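Exonuclease VapC9 (Pyrobaculum aerophilum, PDB 1V8P) acts as a slow single-stranded DNA exonuclease of the PIN-domain family and is probably the magnesium-dependent ribonuclease toxin of a type II toxin-antitoxin system. Local coordinates at residues 26-31 against 127-132; 131-136 against 143-148. The protein carries 1 engineered substitution. All coordinates share one frame; numbering follows the deposited sequence.

Interaction 1 (26-31 against 127-132). Engineered in segment 26-31: A27 (natural residue Pro).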
ATOM      1  N   MET C  26      19.857 -11.764  24.692  1.00 58.67           N
ATOM      2  CA  MET C  26      19.105 -12.935  25.143  1.00 55.73           C
ATOM      3  C   MET C  26      18.193 -12.675  26.336  1.00 54.25           C
ATOM      4  O   MET C  26      17.639 -13.610  26.915  1.00 53.01           O
ATOM      5  CB  MET C  26      20.073 -14.081  25.473  1.00 56.50           C
ATOM      6  N   ALA C  27      18.050 -11.414  26.719  1.00 52.05           N
ATOM      7  CA  ALA C  27      17.169 -11.057  27.822  1.00 47.92           C
ATOM      8  C   ALA C  27      15.857 -10.601  27.183  1.00 46.50           C
ATOM      9  O   ALA C  27      14.959 -10.092  27.857  1.00 45.65           O
ATOM     10  CB  ALA C  27      17.779  -9.925  28.635  1.00 47.51           C
ATOM     11  N   VAL C  28      15.756 -10.801  25.872  1.00 44.91           N
ATOM     12  CA  VAL C  28      14.576 -10.406  25.124  1.00 43.59           C
ATOM     13  C   VAL C  28      13.424 -11.386  25.300  1.00 43.31           C
ATOM     14  O   VAL C  28      13.594 -12.591  25.131  1.00 45.03           O
ATOM     15  CB  VAL C  28      14.909 -10.273  23.616  1.00 42.44           C
ATOM     16  CG1 VAL C  28      13.670  -9.853  22.830  1.00 41.34           C
ATOM     17  CG2 VAL C  28      16.021  -9.268  23.428  1.00 40.90           C
ATOM     18  N   GLU C  29      12.248 -10.861  25.635  1.00 43.20           N
ATOM     19  CA  GLU C  29      11.043 -11.675  25.821  1.00 41.56           C
ATOM     20  C   GLU C  29       9.967 -11.252  24.810  1.00 40.34           C
ATOM     21  O   GLU C  29       9.106 -12.047  24.425  1.00 40.58           O
ATOM     22  CB  GLU C  29      10.496 -11.499  27.248  1.00 42.03           C
ATOM     23  CG  GLU C  29      11.315 -12.132  28.369  1.00 42.33           C
ATOM     24  CD  GLU C  29      10.923 -11.616  29.762  1.00 45.81           C
ATOM     25  OE1 GLU C  29       9.713 -11.574  30.082  1.00 46.55           O
ATOM     26  OE2 GLU C  29      11.830 -11.252  30.549  1.00 47.15           O
ATOM     27  N   TYR C  30      10.026 -10.005  24.365  1.00 38.74           N
ATOM     28  CA  TYR C  30       9.029  -9.519  23.419  1.00 37.88           C
ATOM     29  C   TYR C  30       9.545  -8.959  22.086  1.00 36.80           C
ATOM     30  O   TYR C  30      10.587  -8.299  22.030  1.00 37.43           O
ATOM     31  CB  TYR C  30       8.176  -8.440  24.077  1.00 37.30           C
ATOM     32  CG  TYR C  30       7.614  -8.818  25.416  1.00 40.40           C
ATOM     33  CD1 TYR C  30       8.306  -8.535  26.598  1.00 41.46           C
ATOM     34  CD2 TYR C  30       6.382  -9.459  25.509  1.00 41.57           C
ATOM     35  CE1 TYR C  30       7.778  -8.881  27.840  1.00 42.04           C
ATOM     36  CE2 TYR C  30       5.841  -9.811  26.741  1.00 42.18           C
ATOM     37  CZ  TYR C  30       6.538  -9.517  27.904  1.00 42.62           C
ATOM     38  OH  TYR C  30       5.966  -9.836  29.119  1.00 44.42           O
ATOM     39  N   LEU C  31       8.798  -9.244  21.019  1.00 34.48           N
ATOM     40  CA  LEU C  31       9.077  -8.733  19.682  1.00 32.72           C
ATOM     41  C   LEU C  31       7.967  -7.703  19.463  1.00 32.11           C
ATOM     42  O   LEU C  31       6.782  -8.057  19.483  1.00 32.32           O
ATOM     43  CB  LEU C  31       8.962  -9.830  18.616  1.00 31.86           C
ATOM     44  CG  LEU C  31       9.096  -9.321  17.173  1.00 31.02           C
ATOM     45  CD1 LEU C  31      10.457  -8.665  16.990  1.00 31.01           C
ATOM     46  CD2 LEU C  31       8.934 -10.461  16.181  1.00 28.62           C
ATOM     47  N   SER C 127      11.411 -17.909  17.685  1.00 39.53           N
ATOM     48  CA  SER C 127      12.307 -17.614  18.787  1.00 39.07           C
ATOM     49  C   SER C 127      11.660 -17.777  20.142  1.00 38.67           C
ATOM     50  O   SER C 127      12.304 -17.577  21.165  1.00 37.75           O
ATOM     51  CB  SER C 127      12.822 -16.186  18.656  1.00 39.24           C
ATOM     52  OG  SER C 127      13.480 -15.996  17.419  1.00 42.08           O
ATOM     53  N   GLY C 128      10.386 -18.144  20.162  1.00 39.20           N
ATOM     54  CA  GLY C 128       9.725 -18.283  21.443  1.00 38.97           C
ATOM     55  C   GLY C 128       9.682 -16.920  22.110  1.00 39.20           C
ATOM     56  O   GLY C 128      10.049 -16.763  23.266  1.00 39.89           O
ATOM     57  N   LEU C 129       9.251 -15.918  21.357  1.00 38.13           N
ATOM     58  CA  LEU C 129       9.139 -14.567  21.883  1.00 36.77           C
ATOM     59  C   LEU C 129       7.665 -14.223  21.837  1.00 34.74           C
ATOM     60  O   LEU C 129       6.915 -14.838  21.091  1.00 34.95           O
ATOM     61  CB  LEU C 129       9.928 -13.597  21.001  1.00 38.49           C
ATOM     62  CG  LEU C 129      11.451 -13.770  20.956  1.00 39.85           C
ATOM     63  CD1 LEU C 129      11.994 -13.100  19.699  1.00 39.63           C
ATOM     64  CD2 LEU C 129      12.089 -13.175  22.221  1.00 39.95           C
ATOM     65  N   VAL C 130       7.240 -13.254  22.636  1.00 33.57           N
ATOM     66  CA  VAL C 130       5.834 -12.855  22.624  1.00 33.35           C
ATOM     67  C   VAL C 130       5.693 -11.683  21.679  1.00 33.82           C
ATOM     68  O   VAL C 130       6.312 -10.646  21.888  1.00 33.48           O
ATOM     69  CB  VAL C 130       5.337 -12.403  24.009  1.00 33.04           C
ATOM     70  CG1 VAL C 130       3.952 -11.795  23.880  1.00 32.38           C
ATOM     71  CG2 VAL C 130       5.311 -13.588  24.981  1.00 34.08           C
ATOM     72  N   LEU C 131       4.876 -11.838  20.643  1.00 32.94           N
ATOM     73  CA  LEU C 131       4.686 -10.757  19.693  1.00 33.19           C
ATOM     74  C   LEU C 131       3.750  -9.700  20.285  1.00 33.70           C
ATOM     75  O   LEU C 131       2.643 -10.013  20.724  1.00 34.87           O
ATOM     76  CB  LEU C 131       4.069 -11.285  18.388  1.00 32.62           C
ATOM     77  CG  LEU C 131       4.226 -10.485  17.078  1.00 32.66           C
ATOM     78  CD1 LEU C 131       3.060 -10.787  16.148  1.00 29.67           C
ATOM     79  CD2 LEU C 131       4.278  -9.009  17.338  1.00 32.69           C
ATOM     80  N   VAL C 132       4.196  -8.452  20.315  1.00 32.77           N
ATOM     81  CA  VAL C 132       3.332  -7.376  20.779  1.00 31.71           C
ATOM     82  C   VAL C 132       2.931  -6.617  19.492  1.00 33.35           C
ATOM     83  O   VAL C 132       3.777  -6.136  18.735  1.00 32.55           O
ATOM     84  CB  VAL C 132       4.050  -6.439  21.773  1.00 30.08           C
ATOM     85  CG1 VAL C 132       3.035  -5.471  22.392  1.00 29.33           C
ATOM     86  CG2 VAL C 132       4.724  -7.273  22.878  1.00 28.47           C
TER
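Y30 and L31 lie parallel to V130 and L131, a worked example of strands about a hundred residues apart in the sequence becoming neighbours in a sheet. V130 N donates to E29 O at 2.9 Å, and V130 O accepts from L31 N at 3.0 Å, so V130 bonds to the residues on both sides of Y30. The next step of the ladder shifts to the other strand, where L31 O receives V132 N at 2.7 Å. From end to end the touching parts, residues 28-31 and 129-132, diverge by 47°. Two bridges form, Y30 with V130 and L31 with L131.

Y30 and V130 project from the same face and lie side by side. The tyrosine CG is anti to the carbonyl carbon (chi1 -50°), which sets Y30 CD2 at 3.5 Å from V130 CB and at 3.8 Å from V132 CG2. Before the paired residues, V28 CG1 meets L129 CD2 at 3.7 Å, the two side chains crossing at a slant.

Helix 148-156 packs on the Y30 and V132 face through L151, while L31 and L131 project to the other face, against A124 of helix 115-127. Strand 54-56 flanks strand 30-32 on its other edge, leaving 130-132 outermost in this chain's parallel sheet.

Interaction 2 (131-136 against 143-148)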
ATOM      1  N   LEU C 131       4.876 -11.838  20.643  1.00 32.94           N
ATOM      2  CA  LEU C 131       4.686 -10.757  19.693  1.00 33.19           C
ATOM      3  C   LEU C 131       3.750  -9.700  20.285  1.00 33.70           C
ATOM      4  O   LEU C 131       2.643 -10.013  20.724  1.00 34.87           O
ATOM      5  CB  LEU C 131       4.069 -11.285  18.388  1.00 32.62           C
ATOM      6  CG  LEU C 131       4.226 -10.485  17.078  1.00 32.66           C
ATOM      7  CD1 LEU C 131       3.060 -10.787  16.148  1.00 29.67           C
ATOM      8  CD2 LEU C 131       4.278  -9.009  17.338  1.00 32.69           C
ATOM      9  N   VAL C 132       4.196  -8.452  20.315  1.00 32.77           N
ATOM     10  CA  VAL C 132       3.332  -7.376  20.779  1.00 31.71           C
ATOM     11  C   VAL C 132       2.931  -6.617  19.492  1.00 33.35           C
ATOM     12  O   VAL C 132       3.777  -6.136  18.735  1.00 32.55           O
ATOM     13  CB  VAL C 132       4.050  -6.439  21.773  1.00 30.08           C
ATOM     14  CG1 VAL C 132       3.035  -5.471  22.392  1.00 29.33           C
ATOM     15  CG2 VAL C 132       4.724  -7.273  22.878  1.00 28.47           C
ATOM     16  N   THR C 133       1.633  -6.556  19.233  1.00 33.82           N
ATOM     17  CA  THR C 133       1.109  -5.909  18.042  1.00 34.31           C
ATOM     18  C   THR C 133      -0.232  -5.281  18.372  1.00 34.34           C
ATOM     19  O   THR C 133      -0.895  -5.663  19.328  1.00 34.69           O
ATOM     20  CB  THR C 133       0.919  -6.945  16.886  1.00 35.28           C
ATOM     21  OG1 THR C 133       0.205  -6.349  15.796  1.00 33.66           O
ATOM     22  CG2 THR C 133       0.146  -8.156  17.378  1.00 35.30           C
ATOM     23  N   GLN C 134      -0.633  -4.313  17.569  1.00 34.57           N
ATOM     24  CA  GLN C 134      -1.890  -3.648  17.802  1.00 35.08           C
ATOM     25  C   GLN C 134      -2.895  -4.127  16.757  1.00 34.70           C
ATOM     26  O   GLN C 134      -4.083  -3.814  16.852  1.00 35.26           O
ATOM     27  CB  GLN C 134      -1.679  -2.132  17.722  1.00 34.98           C
ATOM     28  CG  GLN C 134      -2.592  -1.316  18.607  1.00 38.70           C
ATOM     29  CD  GLN C 134      -2.347  -1.559  20.075  1.00 38.47           C
ATOM     30  OE1 GLN C 134      -1.390  -2.209  20.448  1.00 40.96           O
ATOM     31  NE2 GLN C 134      -3.212  -1.030  20.914  1.00 38.85           N
ATOM     32  N   ASP C 135      -2.404  -4.906  15.786  1.00 34.55           N
ATOM     33  CA  ASP C 135      -3.206  -5.460  14.676  1.00 35.54           C
ATOM     34  C   ASP C 135      -3.994  -6.721  15.063  1.00 35.66           C
ATOM     35  O   ASP C 135      -3.416  -7.776  15.316  1.00 35.53           O
ATOM     36  CB  ASP C 135      -2.279  -5.753  13.474  1.00 34.87           C
ATOM     37  CG  ASP C 135      -3.016  -6.374  12.279  1.00 35.70           C
ATOM     38  OD1 ASP C 135      -4.234  -6.611  12.364  1.00 35.88           O
ATOM     39  OD2 ASP C 135      -2.372  -6.630  11.246  1.00 36.41           O
ATOM     40  N   ARG C 136      -5.318  -6.602  15.091  1.00 36.66           N
ATOM     41  CA  ARG C 136      -6.192  -7.715  15.466  1.00 38.34           C
ATOM     42  C   ARG C 136      -5.930  -8.989  14.671  1.00 39.03           C
ATOM     43  O   ARG C 136      -5.922 -10.084  15.223  1.00 39.57           O
ATOM     44  CB  ARG C 136      -7.669  -7.332  15.303  1.00 40.86           C
ATOM     45  CG  ARG C 136      -8.114  -6.087  16.065  1.00 42.77           C
ATOM     46  CD  ARG C 136      -7.727  -6.170  17.515  1.00 44.29           C
ATOM     47  NE  ARG C 136      -6.894  -5.046  17.927  1.00 46.43           N
ATOM     48  CZ  ARG C 136      -6.499  -4.842  19.181  1.00 48.51           C
ATOM     49  NH1 ARG C 136      -6.868  -5.695  20.134  1.00 49.59           N
ATOM     50  NH2 ARG C 136      -5.747  -3.787  19.487  1.00 47.05           N
ATOM     51  N   LYS C 143       0.517 -17.135  17.698  1.00 36.10           N
ATOM     52  CA  LYS C 143       0.425 -17.765  19.003  1.00 36.07           C
ATOM     53  C   LYS C 143       1.168 -17.033  20.096  1.00 33.08           C
ATOM     54  O   LYS C 143       2.371 -16.820  20.000  1.00 34.11           O
ATOM     55  CB  LYS C 143       0.925 -19.204  18.897  1.00 39.73           C
ATOM     56  CG  LYS C 143       0.290 -19.924  17.728  1.00 42.94           C
ATOM     57  CD  LYS C 143       0.713 -21.360  17.640  1.00 48.05           C
ATOM     58  CE  LYS C 143       0.514 -21.864  16.205  1.00 52.01           C
ATOM     59  NZ  LYS C 143      -0.805 -21.414  15.650  1.00 54.03           N
ATOM     60  N   GLY C 144       0.440 -16.660  21.141  1.00 30.98           N
ATOM     61  CA  GLY C 144       1.043 -15.959  22.255  1.00 29.80           C
ATOM     62  C   GLY C 144       1.099 -14.450  22.111  1.00 30.47           C
ATOM     63  O   GLY C 144       1.586 -13.770  23.021  1.00 30.88           O
ATOM     64  N   ALA C 145       0.591 -13.917  20.997  1.00 29.26           N
ATOM     65  CA  ALA C 145       0.625 -12.474  20.761  1.00 30.44           C
ATOM     66  C   ALA C 145      -0.319 -11.670  21.637  1.00 30.14           C
ATOM     67  O   ALA C 145      -1.454 -12.060  21.896  1.00 29.52           O
ATOM     68  CB  ALA C 145       0.345 -12.174  19.296  1.00 32.55           C
ATOM     69  N   ILE C 146       0.171 -10.527  22.086  1.00 29.89           N
ATOM     70  CA  ILE C 146      -0.592  -9.645  22.947  1.00 29.64           C
ATOM     71  C   ILE C 146      -0.585  -8.241  22.376  1.00 31.54           C
ATOM     72  O   ILE C 146       0.173  -7.943  21.460  1.00 32.52           O
ATOM     73  CB  ILE C 146       0.028  -9.583  24.344  1.00 28.73           C
ATOM     74  CG1 ILE C 146       1.457  -9.062  24.244  1.00 28.42           C
ATOM     75  CG2 ILE C 146       0.006 -10.959  24.988  1.00 31.52           C
ATOM     76  CD1 ILE C 146       2.136  -8.851  25.581  1.00 28.78           C
ATOM     77  N   ASP C 147      -1.445  -7.380  22.903  1.00 32.65           N
ATOM     78  CA  ASP C 147      -1.467  -6.006  22.450  1.00 33.29           C
ATOM     79  C   ASP C 147      -0.696  -5.182  23.479  1.00 33.66           C
ATOM     80  O   ASP C 147      -0.302  -5.709  24.526  1.00 33.99           O
ATOM     81  CB  ASP C 147      -2.896  -5.493  22.320  1.00 32.98           C
ATOM     82  CG  ASP C 147      -3.689  -5.659  23.581  1.00 32.72           C
ATOM     83  OD1 ASP C 147      -3.095  -5.753  24.682  1.00 34.37           O
ATOM     84  OD2 ASP C 147      -4.926  -5.682  23.458  1.00 36.79           O
ATOM     85  N   VAL C 148      -0.498  -3.900  23.186  1.00 33.54           N
ATOM     86  CA  VAL C 148       0.269  -3.023  24.063  1.00 35.84           C
ATOM     87  C   VAL C 148      -0.226  -2.939  25.496  1.00 37.35           C
ATOM     88  O   VAL C 148       0.576  -2.911  26.429  1.00 38.06           O
ATOM     89  CB  VAL C 148       0.375  -1.606  23.461  1.00 34.85           C
ATOM     90  CG1 VAL C 148       0.952  -0.633  24.477  1.00 34.71           C
ATOM     91  CG2 VAL C 148       1.264  -1.653  22.230  1.00 33.01           C
TER
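Q134 bends at chi2 (65°) and turns its amide back toward V148, while D147 places CG between its backbone N and carbonyl carbon (chi1 54°), with one carboxylate oxygen on the side of R136. Q134 OE1 thereby accepts from V148 N in a weak bond of 3.3 Å, the two side chains crossing at about a right angle. R136, folded at chi2 and chi3, brings NH1 to within 3.8 Å of D147 OD2. This is a long salt bridge: the carboxylate oxygen stands at the guanidinium edge, near its plane, but the two planar groups are turned 54° apart.

Behind these polar ends the backbones are joined at a single bridge between V132 and I146. I146 N donates to L131 O at 2.9 Å, and I146 O accepts from T133 N at 3.0 Å. The apolar layer is modest: V132 CG2 lies 4.0 Å from I146 CG1, and the other branch, V132 CG1, is 4.2 Å from V148 CG2. L131 CB meets A145 CB at 3.9 Å.

T133 opens an ST turn, its OG1 accepting from D135 N at 3.0 Å, and the same hydroxyl bonds to D33, a predicted magnesium ligand. D135, another predicted ligand, caps helix 136-141 through OD1 and forms a salt bridge through OD2 with R73 of the second subunit.

D147 likewise caps helix 148-156, and its OD1 also bonds to T150, so the long salt bridge to R136 is a secondary tie. The chemistry thus divides the work: main-chain bonds fix the alignment, Q134 OE1 weakly takes up the V148 amide beside the D147 cap, and the long ion pair probably contributes little. T133 OG1, touching D33 OD2 and the backbone N of D135, probably helps place both predicted ligands.

Interactions 1 and 2 share L131 and V132, and their centres lie 11 Å apart. Strand 130-132 is bonded on both edges: V130 O and V132 N serve strand 30-32, while L131 O serves I146 of the 143-148 loop. The two contacts also touch directly: V130 CG1 packs 3.7 Å from I146 CG1, and Y30 CE2 lies 4.0 Å from I146 CD1, making a continuous apolar patch. D33 and D135 follow these strands, and D117 joins them from helix 115-127 at the predicted magnesium site. At nearest atoms, the side chain of D33 is about 4 Å from that of L131 and about 3 Å from that of T133, consistent with the acidic cluster of a PIN nuclease gathered at the C-terminal ends of its parallel strands.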